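Local coordinates for alginate biosynthesis protein AlgJ (PDB 4O8V), which probably adds acetyl groups to mannuronate residues of alginate in the periplasm as part of an inner-membrane complex, a modification important for biofilm architecture, at residues H52-R66 with F262-E276. Numbering follows the deposited sequence.
Sequences HGSQLVLAIVPAKAR and FKNAAPQVVVWEFPE
Arg66 grips Glu276 side-on, its guanidinium nearly coplanar with the carboxylate (3° between planes). In this salt bridge Arg66 NE reaches Glu276 OE2 and Arg66 NH2 reaches Glu276 OE1, each bond 2.8 Å long and on a syn lone pair. Glu276 CG is wedged between the backbone N and carbonyl carbon (chi1 68°), and the extended chain beyond carries the carboxylate to the start of helix 64-67. There Ala63 N donates to Glu276 OE2 (2.8 Å) from above the carboxylate plane. Beyond it, strands 55-61 and 269-275 of the SGNH hydrolase-like domain run parallel, joined by backbone bonds such as Val57 N to Val270 O. On one face, Leu58 CD1 lies over the rim of the Trp272 indole and touches Phe274 CB at 3.8 Å, while Leu56 CD1 reaches the indole edge and Trp272 CB (3.6 Å). On the other, Val57 CG2 meets Val269 CG1, and Glu273, hydrogen-bonded to Thr217, lies near the predicted nucleophile Ser218 without touching it. At the far end, Phe262 CE2 sits over the centre of the His52 ring, and Ser54 OG donates in plane to Pro267 O (2.7 Å). Replacing Glu276 by an alanine would probably leave the Arg66 guanidinium without this countercharge and the Ala63 N-H without its acceptor. One buried carboxylate thus joins ion pairing to the anchoring of a helix start.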
loop_
_atom_site.group_PDB
_atom_site.type_symbol
_atom_site.label_atom_id
_atom_site.label_comp_id
_atom_site.label_asym_id
_atom_site.label_seq_id
_atom_site.Cartn_x
_atom_site.Cartn_y
_atom_site.Cartn_z
ATOM N N HIS A 52 8.254 -9.554 19.311
ATOM C CA HIS A 52 9.539 -9.935 18.740
ATOM C C HIS A 52 10.485 -8.746 18.650
ATOM O O HIS A 52 11.560 -8.848 18.066
ATOM C CB HIS A 52 9.340 -10.545 17.346
ATOM C CG HIS A 52 8.746 -11.917 17.382
ATOM N ND1 HIS A 52 7.477 -12.162 17.862
ATOM C CD2 HIS A 52 9.259 -13.121 17.040
ATOM C CE1 HIS A 52 7.228 -13.459 17.802
ATOM N NE2 HIS A 52 8.293 -14.063 17.305
ATOM N N GLY A 53 10.055 -7.611 19.195
ATOM C CA GLY A 53 10.861 -6.405 19.195
ATOM C C GLY A 53 10.823 -5.599 17.910
ATOM O O GLY A 53 11.731 -4.802 17.672
ATOM N N SER A 54 9.794 -5.813 17.081
ATOM C CA SER A 54 9.596 -5.051 15.842
ATOM C C SER A 54 8.488 -4.006 15.974
ATOM O O SER A 54 7.388 -4.319 16.435
ATOM C CB SER A 54 9.236 -5.977 14.669
ATOM O OG SER A 54 10.277 -6.880 14.378
ATOM N N GLN A 55 8.786 -2.777 15.560
ATOM C CA GLN A 55 7.800 -1.702 15.541
ATOM C C GLN A 55 7.059 -1.677 14.213
ATOM O O GLN A 55 7.671 -1.632 13.139
ATOM C CB GLN A 55 8.456 -0.338 15.783
ATOM C CG GLN A 55 9.010 -0.148 17.184
ATOM C CD GLN A 55 7.920 -0.022 18.237
ATOM O OE1 GLN A 55 6.757 0.241 17.921
ATOM N NE2 GLN A 55 8.293 -0.207 19.497
ATOM N N LEU A 56 5.736 -1.695 14.292
ATOM C CA LEU A 56 4.901 -1.642 13.096
ATOM C C LEU A 56 4.615 -0.216 12.687
ATOM O O LEU A 56 4.192 0.593 13.513
ATOM C CB LEU A 56 3.584 -2.359 13.330
ATOM C CG LEU A 56 2.564 -2.235 12.186
ATOM C CD1 LEU A 56 3.113 -2.782 10.849
ATOM C CD2 LEU A 56 1.256 -2.915 12.582
ATOM N N VAL A 57 4.849 0.079 11.418
ATOM C CA VAL A 57 4.405 1.335 10.838
ATOM C C VAL A 57 3.448 0.975 9.695
ATOM O O VAL A 57 3.856 0.469 8.629
ATOM C CB VAL A 57 5.567 2.194 10.317
ATOM C CG1 VAL A 57 5.023 3.502 9.706
ATOM C CG2 VAL A 57 6.573 2.487 11.403
ATOM N N LEU A 58 2.162 1.187 9.945
ATOM C CA LEU A 58 1.126 0.856 8.979
ATOM C C LEU A 58 1.043 1.984 7.973
ATOM O O LEU A 58 0.984 3.142 8.372
ATOM C CB LEU A 58 -0.222 0.646 9.679
ATOM C CG LEU A 58 -1.416 0.263 8.802
ATOM C CD1 LEU A 58 -1.184 -1.101 8.119
ATOM C CD2 LEU A 58 -2.690 0.229 9.655
ATOM N N ALA A 59 1.038 1.639 6.684
ATOM C CA ALA A 59 0.999 2.646 5.618
ATOM C C ALA A 59 -0.317 2.502 4.856
ATOM O O ALA A 59 -0.435 1.699 3.919
ATOM C CB ALA A 59 2.179 2.501 4.694
ATOM N N ILE A 60 -1.323 3.255 5.298
ATOM C CA ILE A 60 -2.660 3.156 4.690
ATOM C C ILE A 60 -2.658 3.975 3.394
ATOM O O ILE A 60 -2.555 5.193 3.443
ATOM C CB ILE A 60 -3.772 3.677 5.648
ATOM C CG1 ILE A 60 -3.800 2.874 6.955
ATOM C CG2 ILE A 60 -5.167 3.609 4.959
ATOM C CD1 ILE A 60 -4.656 3.557 8.034
ATOM N N VAL A 61 -2.742 3.312 2.241
ATOM C CA VAL A 61 -2.725 4.041 0.961
ATOM C C VAL A 61 -4.131 4.515 0.612
ATOM O O VAL A 61 -5.058 3.727 0.547
ATOM C CB VAL A 61 -2.196 3.172 -0.188
ATOM C CG1 VAL A 61 -1.966 4.037 -1.460
ATOM C CG2 VAL A 61 -0.890 2.495 0.236
ATOM N N PRO A 62 -4.295 5.820 0.395
ATOM C CA PRO A 62 -5.640 6.284 0.049
ATOM C C PRO A 62 -6.070 5.771 -1.323
ATOM O O PRO A 62 -5.212 5.498 -2.171
ATOM C CB PRO A 62 -5.495 7.806 0.049
ATOM C CG PRO A 62 -4.057 8.057 -0.242
ATOM C CD PRO A 62 -3.320 6.916 0.463
ATOM N N ALA A 63 -7.379 5.640 -1.524
ATOM C CA ALA A 63 -7.929 5.188 -2.799
ATOM C C ALA A 63 -7.616 6.203 -3.893
ATOM O O ALA A 63 -7.626 7.411 -3.644
ATOM C CB ALA A 63 -9.418 4.984 -2.685
ATOM N N LYS A 64 -7.359 5.717 -5.104
ATOM C CA LYS A 64 -7.132 6.633 -6.212
ATOM C C LYS A 64 -8.379 7.486 -6.418
ATOM O O LYS A 64 -8.288 8.688 -6.717
ATOM C CB LYS A 64 -6.781 5.881 -7.497
ATOM C CG LYS A 64 -6.408 6.823 -8.645
ATOM C CD LYS A 64 -5.809 6.087 -9.819
ATOM C CE LYS A 64 -6.804 5.913 -10.921
ATOM N NZ LYS A 64 -6.170 5.325 -12.138
ATOM N N ALA A 65 -9.551 6.877 -6.221
ATOM C CA ALA A 65 -10.820 7.598 -6.379
ATOM C C ALA A 65 -11.008 8.717 -5.362
ATOM O O ALA A 65 -11.793 9.627 -5.578
ATOM C CB ALA A 65 -11.989 6.635 -6.293
ATOM N N ARG A 66 -10.317 8.629 -4.234
ATOM C CA ARG A 66 -10.378 9.666 -3.204
ATOM C C ARG A 66 -9.401 10.795 -3.512
ATOM O O ARG A 66 -9.689 11.954 -3.252
ATOM C CB ARG A 66 -10.058 9.072 -1.807
ATOM C CG ARG A 66 -10.112 10.094 -0.676
ATOM C CD ARG A 66 -9.808 9.476 0.715
ATOM N NE ARG A 66 -10.525 8.223 0.974
ATOM C CZ ARG A 66 -11.814 8.133 1.286
ATOM N NH1 ARG A 66 -12.578 9.228 1.338
ATOM N NH2 ARG A 66 -12.357 6.939 1.522
ATOM N N PHE A 262 11.745 -13.646 9.639
ATOM C CA PHE A 262 11.229 -12.946 10.803
ATOM C C PHE A 262 11.607 -13.625 12.126
ATOM O O PHE A 262 12.025 -12.961 13.064
ATOM C CB PHE A 262 9.719 -12.836 10.715
ATOM C CG PHE A 262 9.106 -12.196 11.907
ATOM C CD1 PHE A 262 9.382 -10.868 12.210
ATOM C CD2 PHE A 262 8.263 -12.917 12.738
ATOM C CE1 PHE A 262 8.828 -10.271 13.320
ATOM C CE2 PHE A 262 7.690 -12.324 13.840
ATOM C CZ PHE A 262 7.971 -10.994 14.133
ATOM N N LYS A 263 11.421 -14.941 12.194
ATOM C CA LYS A 263 11.670 -15.701 13.418
ATOM C C LYS A 263 13.133 -15.644 13.842
ATOM O O LYS A 263 13.435 -15.739 15.030
ATOM C CB LYS A 263 11.244 -17.167 13.246
ATOM C CG LYS A 263 9.738 -17.405 13.351
ATOM C CD LYS A 263 9.372 -18.847 13.015
ATOM C CE LYS A 263 7.869 -19.022 12.904
ATOM N NZ LYS A 263 7.515 -20.373 12.397
ATOM N N ASN A 264 14.041 -15.483 12.883
ATOM C CA ASN A 264 15.468 -15.563 13.197
ATOM C C ASN A 264 16.181 -14.223 13.219
ATOM O O ASN A 264 17.340 -14.138 13.625
ATOM C CB ASN A 264 16.171 -16.487 12.207
ATOM C CG ASN A 264 15.925 -17.947 12.509
ATOM O OD1 ASN A 264 15.868 -18.349 13.673
ATOM N ND2 ASN A 264 15.768 -18.752 11.464
ATOM N N ALA A 265 15.494 -13.176 12.788
ATOM C CA ALA A 265 16.116 -11.860 12.707
ATOM C C ALA A 265 15.041 -10.795 12.553
ATOM O O ALA A 265 14.912 -10.179 11.494
ATOM N N ALA A 266 14.261 -10.592 13.611
ATOM C CA ALA A 266 13.212 -9.577 13.588
ATOM C C ALA A 266 13.820 -8.191 13.393
ATOM O O ALA A 266 14.774 -7.817 14.069
ATOM C CB ALA A 266 12.383 -9.628 14.872
ATOM N N PRO A 267 13.273 -7.426 12.445
ATOM C CA PRO A 267 13.770 -6.085 12.133
ATOM C C PRO A 267 13.371 -5.074 13.205
ATOM O O PRO A 267 12.475 -5.353 13.999
ATOM C CB PRO A 267 13.095 -5.774 10.798
ATOM C CG PRO A 267 11.840 -6.540 10.850
ATOM C CD PRO A 267 12.147 -7.816 11.574
ATOM N N GLN A 268 14.031 -3.928 13.253
ATOM C CA GLN A 268 13.578 -2.854 14.139
ATOM C C GLN A 268 12.199 -2.316 13.733
ATOM O O GLN A 268 11.375 -2.011 14.600
ATOM C CB GLN A 268 14.590 -1.715 14.165
ATOM C CG GLN A 268 15.922 -2.162 14.743
ATOM C CD GLN A 268 16.943 -1.058 14.774
ATOM O OE1 GLN A 268 16.601 0.112 14.709
ATOM N NE2 GLN A 268 18.212 -1.427 14.881
ATOM N N VAL A 269 11.962 -2.197 12.427
ATOM C CA VAL A 269 10.738 -1.606 11.895
ATOM C C VAL A 269 10.174 -2.456 10.768
ATOM O O VAL A 269 10.916 -2.908 9.890
ATOM C CB VAL A 269 10.999 -0.156 11.368
ATOM C CG1 VAL A 269 9.785 0.406 10.613
ATOM C CG2 VAL A 269 11.386 0.761 12.501
ATOM N N VAL A 270 8.861 -2.677 10.797
ATOM C CA VAL A 270 8.164 -3.261 9.658
ATOM C C VAL A 270 7.210 -2.218 9.076
ATOM O O VAL A 270 6.328 -1.707 9.773
ATOM C CB VAL A 270 7.379 -4.520 10.038
ATOM C CG1 VAL A 270 6.557 -5.022 8.835
ATOM C CG2 VAL A 270 8.316 -5.603 10.556
ATOM N N VAL A 271 7.409 -1.889 7.808
ATOM C CA VAL A 271 6.485 -1.003 7.116
ATOM C C VAL A 271 5.457 -1.893 6.428
ATOM O O VAL A 271 5.812 -2.767 5.626
ATOM C CB VAL A 271 7.200 -0.109 6.081
ATOM C CG1 VAL A 271 6.173 0.680 5.233
ATOM C CG2 VAL A 271 8.159 0.826 6.748
ATOM N N TRP A 272 4.183 -1.688 6.755
ATOM C CA TRP A 272 3.105 -2.519 6.221
ATOM C C TRP A 272 2.188 -1.664 5.346
ATOM O O TRP A 272 1.400 -0.866 5.857
ATOM C CB TRP A 272 2.295 -3.138 7.354
ATOM C CG TRP A 272 1.287 -4.146 6.907
ATOM C CD1 TRP A 272 1.098 -4.636 5.636
ATOM C CD2 TRP A 272 0.324 -4.819 7.741
ATOM N NE1 TRP A 272 0.086 -5.565 5.633
ATOM C CE2 TRP A 272 -0.414 -5.689 6.907
ATOM C CE3 TRP A 272 0.014 -4.759 9.099
ATOM C CZ2 TRP A 272 -1.448 -6.511 7.398
ATOM C CZ3 TRP A 272 -1.011 -5.569 9.592
ATOM C CH2 TRP A 272 -1.730 -6.433 8.735
ATOM N N GLU A 273 2.309 -1.845 4.038
ATOM C CA GLU A 273 1.519 -1.091 3.065
ATOM C C GLU A 273 0.170 -1.791 2.839
ATOM O O GLU A 273 0.102 -2.980 2.499
ATOM C CB GLU A 273 2.319 -0.923 1.772
ATOM C CG GLU A 273 1.487 -0.483 0.582
ATOM C CD GLU A 273 1.114 -1.646 -0.330
ATOM O OE1 GLU A 273 2.015 -2.443 -0.707
ATOM O OE2 GLU A 273 -0.077 -1.752 -0.701
ATOM N N PHE A 274 -0.905 -1.043 3.079
ATOM C CA PHE A 274 -2.260 -1.582 3.196
ATOM C C PHE A 274 -3.223 -0.572 2.558
ATOM O O PHE A 274 -3.649 0.383 3.208
ATOM C CB PHE A 274 -2.603 -1.827 4.686
ATOM C CG PHE A 274 -3.773 -2.761 4.920
ATOM C CD1 PHE A 274 -5.000 -2.550 4.298
ATOM C CD2 PHE A 274 -3.640 -3.870 5.777
ATOM C CE1 PHE A 274 -6.082 -3.415 4.540
ATOM C CE2 PHE A 274 -4.709 -4.749 6.005
ATOM C CZ PHE A 274 -5.932 -4.524 5.378
ATOM N N PRO A 275 -3.551 -0.756 1.275
ATOM C CA PRO A 275 -4.439 0.207 0.618
ATOM C C PRO A 275 -5.852 0.192 1.239
ATOM O O PRO A 275 -6.338 -0.875 1.622
ATOM C CB PRO A 275 -4.469 -0.276 -0.847
ATOM C CG PRO A 275 -3.176 -1.085 -1.003
ATOM C CD PRO A 275 -3.062 -1.791 0.349
ATOM N N GLU A 276 -6.500 1.349 1.339
ATOM C CA GLU A 276 -7.741 1.435 2.110
ATOM C C GLU A 276 -8.860 0.505 1.619
ATOM O O GLU A 276 -9.604 -0.037 2.432
ATOM C CB GLU A 276 -8.246 2.885 2.154
ATOM C CG GLU A 276 -8.728 3.441 0.818
ATOM C CD GLU A 276 -9.583 4.698 0.954
ATOM O OE1 GLU A 276 -10.804 4.584 1.211
ATOM O OE2 GLU A 276 -9.047 5.806 0.769
#